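Local coordinates for DUF1780 domain-containing protein (Pseudomonas aeruginosa, PDB 1Y0K) that is of unknown function but belongs to the DUF1780 family of putative endonucleases, grouped with the PD-(D/E)XK nucleases, at residues P106-Q115 against R149-P160. Sequence-based numbering, arbitrary orientation.
Sequences PQRIAAAELQ and RAVPDFNTPFPP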
loop_
_atom_site.group_PDB
_atom_site.type_symbol
_atom_site.label_atom_id
_atom_site.label_comp_id
_atom_site.label_asym_id
_atom_site.label_seq_id
_atom_site.Cartn_x
_atom_site.Cartn_y
_atom_site.Cartn_z
ATOM N N PRO A 106 16.683 -7.315 11.180
ATOM C CA PRO A 106 15.232 -7.430 10.987
ATOM C C PRO A 106 14.596 -8.742 11.455
ATOM O O PRO A 106 15.229 -9.803 11.438
ATOM C CB PRO A 106 15.064 -7.251 9.474
ATOM C CG PRO A 106 16.336 -7.743 8.903
ATOM C CD PRO A 106 17.413 -7.405 9.899
ATOM N N GLN A 107 13.337 -8.628 11.869
ATOM C CA GLN A 107 12.530 -9.725 12.368
ATOM C C GLN A 107 11.437 -10.044 11.352
ATOM O O GLN A 107 10.929 -9.146 10.699
ATOM C CB GLN A 107 11.900 -9.273 13.678
ATOM C CG GLN A 107 10.822 -10.150 14.253
ATOM C CD GLN A 107 10.214 -9.544 15.501
ATOM O OE1 GLN A 107 10.403 -8.359 15.795
ATOM N NE2 GLN A 107 9.474 -10.348 16.238
ATOM N N ARG A 108 11.064 -11.314 11.219
ATOM C CA ARG A 108 9.933 -11.657 10.347
ATOM C C ARG A 108 8.609 -11.473 11.096
ATOM O O ARG A 108 8.422 -11.972 12.208
ATOM C CB ARG A 108 10.082 -13.057 9.718
ATOM C CG ARG A 108 11.437 -13.242 9.010
ATOM C CD ARG A 108 11.408 -14.073 7.726
ATOM N NE ARG A 108 10.826 -13.371 6.585
ATOM C CZ ARG A 108 11.435 -13.089 5.430
ATOM N NH1 ARG A 108 12.700 -13.428 5.199
ATOM N NH2 ARG A 108 10.759 -12.456 4.481
ATOM N N ILE A 109 7.700 -10.731 10.477
ATOM C CA ILE A 109 6.432 -10.372 11.097
ATOM C C ILE A 109 5.290 -11.092 10.375
ATOM O O ILE A 109 5.231 -11.062 9.150
ATOM C CB ILE A 109 6.267 -8.804 11.081
ATOM C CG1 ILE A 109 5.009 -8.347 11.799
ATOM C CG2 ILE A 109 6.348 -8.237 9.674
ATOM C CD1 ILE A 109 4.914 -6.817 11.930
ATOM N N ALA A 110 4.396 -11.735 11.131
ATOM C CA ALA A 110 3.242 -12.418 10.553
ATOM C C ALA A 110 2.372 -11.442 9.764
ATOM O O ALA A 110 2.324 -10.245 10.064
ATOM C CB ALA A 110 2.416 -13.114 11.637
ATOM N N ALA A 111 1.689 -11.960 8.751
ATOM C CA ALA A 111 0.837 -11.136 7.901
ATOM C C ALA A 111 -0.203 -10.383 8.720
ATOM O O ALA A 111 -0.515 -9.233 8.420
ATOM C CB ALA A 111 0.171 -11.984 6.828
ATOM N N ALA A 112 -0.737 -11.039 9.749
ATOM C CA ALA A 112 -1.727 -10.433 10.630
ATOM C C ALA A 112 -1.164 -9.190 11.313
ATOM O O ALA A 112 -1.815 -8.144 11.349
ATOM C CB ALA A 112 -2.204 -11.461 11.673
ATOM N N GLU A 113 0.049 -9.313 11.846
ATOM C CA GLU A 113 0.704 -8.202 12.540
ATOM C C GLU A 113 1.097 -7.096 11.557
ATOM O O GLU A 113 0.980 -5.913 11.881
ATOM C CB GLU A 113 1.923 -8.691 13.333
ATOM C CG GLU A 113 1.623 -9.325 14.700
ATOM C CD GLU A 113 0.911 -10.668 14.630
ATOM O OE1 GLU A 113 1.022 -11.374 13.602
ATOM O OE2 GLU A 113 0.229 -11.024 15.615
ATOM N N LEU A 114 1.534 -7.483 10.355
ATOM C CA LEU A 114 1.855 -6.527 9.290
ATOM C C LEU A 114 0.616 -5.699 8.923
ATOM O O LEU A 114 0.652 -4.467 8.849
ATOM C CB LEU A 114 2.357 -7.278 8.056
ATOM C CG LEU A 114 2.688 -6.461 6.811
ATOM C CD1 LEU A 114 3.855 -5.527 7.095
ATOM C CD2 LEU A 114 3.004 -7.399 5.634
ATOM N N GLN A 115 -0.485 -6.396 8.704
ATOM C CA GLN A 115 -1.748 -5.765 8.370
ATOM C C GLN A 115 -2.219 -4.826 9.486
ATOM O O GLN A 115 -2.790 -3.762 9.210
ATOM C CB GLN A 115 -2.767 -6.872 8.092
ATOM C CG GLN A 115 -4.196 -6.461 7.859
ATOM C CD GLN A 115 -4.985 -7.617 7.290
ATOM O OE1 GLN A 115 -4.790 -7.988 6.138
ATOM N NE2 GLN A 115 -5.852 -8.213 8.101
ATOM N N ARG A 149 12.863 -2.509 10.415
ATOM C CA ARG A 149 12.991 -3.469 11.521
ATOM C C ARG A 149 12.272 -4.803 11.278
ATOM O O ARG A 149 12.428 -5.753 12.059
ATOM C CB ARG A 149 12.496 -2.854 12.843
ATOM C CG ARG A 149 13.060 -1.469 13.187
ATOM C CD ARG A 149 14.544 -1.507 13.500
ATOM N NE ARG A 149 15.002 -0.219 14.018
ATOM C CZ ARG A 149 15.674 0.689 13.313
ATOM N NH1 ARG A 149 16.000 0.457 12.044
ATOM N NH2 ARG A 149 16.035 1.831 13.886
ATOM N N ALA A 150 11.485 -4.878 10.205
ATOM C CA ALA A 150 10.685 -6.068 9.951
ATOM C C ALA A 150 10.631 -6.484 8.479
ATOM O O ALA A 150 10.777 -5.662 7.575
ATOM C CB ALA A 150 9.270 -5.909 10.541
ATOM N N VAL A 151 10.452 -7.779 8.260
ATOM C CA VAL A 151 10.225 -8.329 6.922
ATOM C C VAL A 151 8.994 -9.230 7.040
ATOM O O VAL A 151 8.857 -9.937 8.031
ATOM C CB VAL A 151 11.461 -9.126 6.407
ATOM C CG1 VAL A 151 12.631 -8.194 6.153
ATOM C CG2 VAL A 151 11.882 -10.193 7.403
ATOM N N PRO A 152 8.072 -9.191 6.059
ATOM C CA PRO A 152 6.874 -10.038 6.218
ATOM C C PRO A 152 7.206 -11.518 6.248
ATOM O O PRO A 152 8.136 -11.965 5.568
ATOM C CB PRO A 152 6.051 -9.719 4.967
ATOM C CG PRO A 152 6.544 -8.367 4.528
ATOM C CD PRO A 152 8.016 -8.406 4.814
ATOM N N ASP A 153 6.461 -12.269 7.047
ATOM C CA ASP A 153 6.546 -13.715 7.002
ATOM C C ASP A 153 5.511 -14.187 5.986
ATOM O O ASP A 153 4.319 -14.252 6.281
ATOM C CB ASP A 153 6.284 -14.324 8.371
ATOM C CG ASP A 153 6.532 -15.816 8.397
ATOM O OD1 ASP A 153 6.540 -16.450 7.307
ATOM O OD2 ASP A 153 6.693 -16.363 9.519
ATOM N N PHE A 154 5.976 -14.485 4.778
ATOM C CA PHE A 154 5.084 -14.848 3.691
ATOM C C PHE A 154 4.497 -16.262 3.826
ATOM O O PHE A 154 3.631 -16.671 3.039
ATOM C CB PHE A 154 5.794 -14.631 2.338
ATOM C CG PHE A 154 6.120 -13.179 2.055
ATOM C CD1 PHE A 154 7.445 -12.736 2.019
ATOM C CD2 PHE A 154 5.099 -12.257 1.849
ATOM C CE1 PHE A 154 7.746 -11.398 1.754
ATOM C CE2 PHE A 154 5.381 -10.919 1.600
ATOM C CZ PHE A 154 6.707 -10.484 1.552
ATOM N N ASN A 155 4.943 -16.995 4.842
ATOM C CA ASN A 155 4.382 -18.315 5.129
ATOM C C ASN A 155 3.132 -18.268 5.993
ATOM O O ASN A 155 2.545 -19.314 6.297
ATOM C CB ASN A 155 5.434 -19.213 5.774
ATOM C CG ASN A 155 6.602 -19.482 4.850
ATOM O OD1 ASN A 155 6.455 -19.479 3.626
ATOM N ND2 ASN A 155 7.774 -19.690 5.427
ATOM N N THR A 156 2.737 -17.057 6.377
ATOM C CA THR A 156 1.579 -16.835 7.237
ATOM C C THR A 156 0.443 -16.218 6.410
ATOM O O THR A 156 0.690 -15.420 5.498
ATOM C CB THR A 156 1.932 -15.944 8.450
ATOM O OG1 THR A 156 2.326 -14.637 7.999
ATOM C CG2 THR A 156 3.095 -16.556 9.234
ATOM N N PRO A 157 -0.803 -16.618 6.694
ATOM C CA PRO A 157 -1.937 -16.118 5.920
ATOM C C PRO A 157 -2.448 -14.743 6.380
ATOM O O PRO A 157 -2.354 -14.427 7.555
ATOM C CB PRO A 157 -3.009 -17.183 6.158
ATOM C CG PRO A 157 -2.692 -17.774 7.478
ATOM C CD PRO A 157 -1.210 -17.584 7.732
ATOM N N PHE A 158 -2.976 -13.948 5.450
ATOM C CA PHE A 158 -3.625 -12.683 5.819
ATOM C C PHE A 158 -5.029 -12.930 6.354
ATOM O O PHE A 158 -5.861 -13.512 5.646
ATOM C CB PHE A 158 -3.693 -11.735 4.623
ATOM C CG PHE A 158 -2.397 -11.076 4.313
ATOM C CD1 PHE A 158 -1.430 -11.733 3.548
ATOM C CD2 PHE A 158 -2.125 -9.798 4.798
ATOM C CE1 PHE A 158 -0.219 -11.125 3.255
ATOM C CE2 PHE A 158 -0.907 -9.177 4.505
ATOM C CZ PHE A 158 0.043 -9.835 3.733
ATOM N N PRO A 159 -5.299 -12.495 7.602
ATOM C CA PRO A 159 -6.638 -12.674 8.143
ATOM C C PRO A 159 -7.604 -11.687 7.485
ATOM O O PRO A 159 -7.151 -10.679 6.918
ATOM C CB PRO A 159 -6.455 -12.349 9.625
ATOM C CG PRO A 159 -5.335 -11.391 9.665
ATOM C CD PRO A 159 -4.407 -11.814 8.562
ATOM N N PRO A 160 -8.919 -11.981 7.522
ATOM C CA PRO A 160 -9.896 -11.011 7.030
ATOM C C PRO A 160 -9.662 -9.635 7.651
ATOM O O PRO A 160 -9.457 -9.544 8.858
ATOM C CB PRO A 160 -11.236 -11.583 7.515
ATOM C CG PRO A 160 -11.007 -13.055 7.580
ATOM C CD PRO A 160 -9.565 -13.214 8.012
HETATM O O HOH W 1 10.546 -5.935 14.709
HETATM O O HOH W 2 -0.760 -14.032 9.867
HETATM O O HOH W 3 -6.446 -9.231 4.782
#
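R108 bends at chi2 (-143°) and chi3 (74°), which folds its guanidinium back over V151 and up to the P152 carbonyl. CG2 of V151 lies beneath one guanidinium face, 3.4 Å from NE of R108. P152 O sits in the guanidinium plane and takes both donors side-on: R108 NH2 at 2.9 Å and, in a more bent bond, NE at 3.2 Å. With CG anti to its backbone N (chi1 174°) and the chain extended beyond, Q115 carries its amide across to P159. There NE2 of Q115 donates to P159 O at 3.0 Å, almost straight, from above the carbonyl plane. Its OE1 meets the edge of the F158 ring, and a water links OE1 to P159 O.

The R108 grip lies within a parallel pairing of strands 107-110 and 150-153, and the Q115 bond lies beyond its end. Q107 N and I109 N donate to R149 O and V151 O, while V151 N and D153 N donate back to Q107 O and I109 O, all at 2.7 to 3.0 Å. Where the pairing ends, the hydroxyl of T156 accepts from A111 N (2.9 Å) and donates to D153 O, tying the first turn of the helix to the type I turn 153-156. CB of A111 stands 3.5 Å over the centre of the F158 ring, a CH-pi contact.

This two-stranded parallel sheet is separate from the seven-stranded mixed sheet. Helix 3-23 packs on P106, R108 and V151 through L7, while strand 179-185 meets L114 and P152 through F179, Q115 through L183 and F158 through R181.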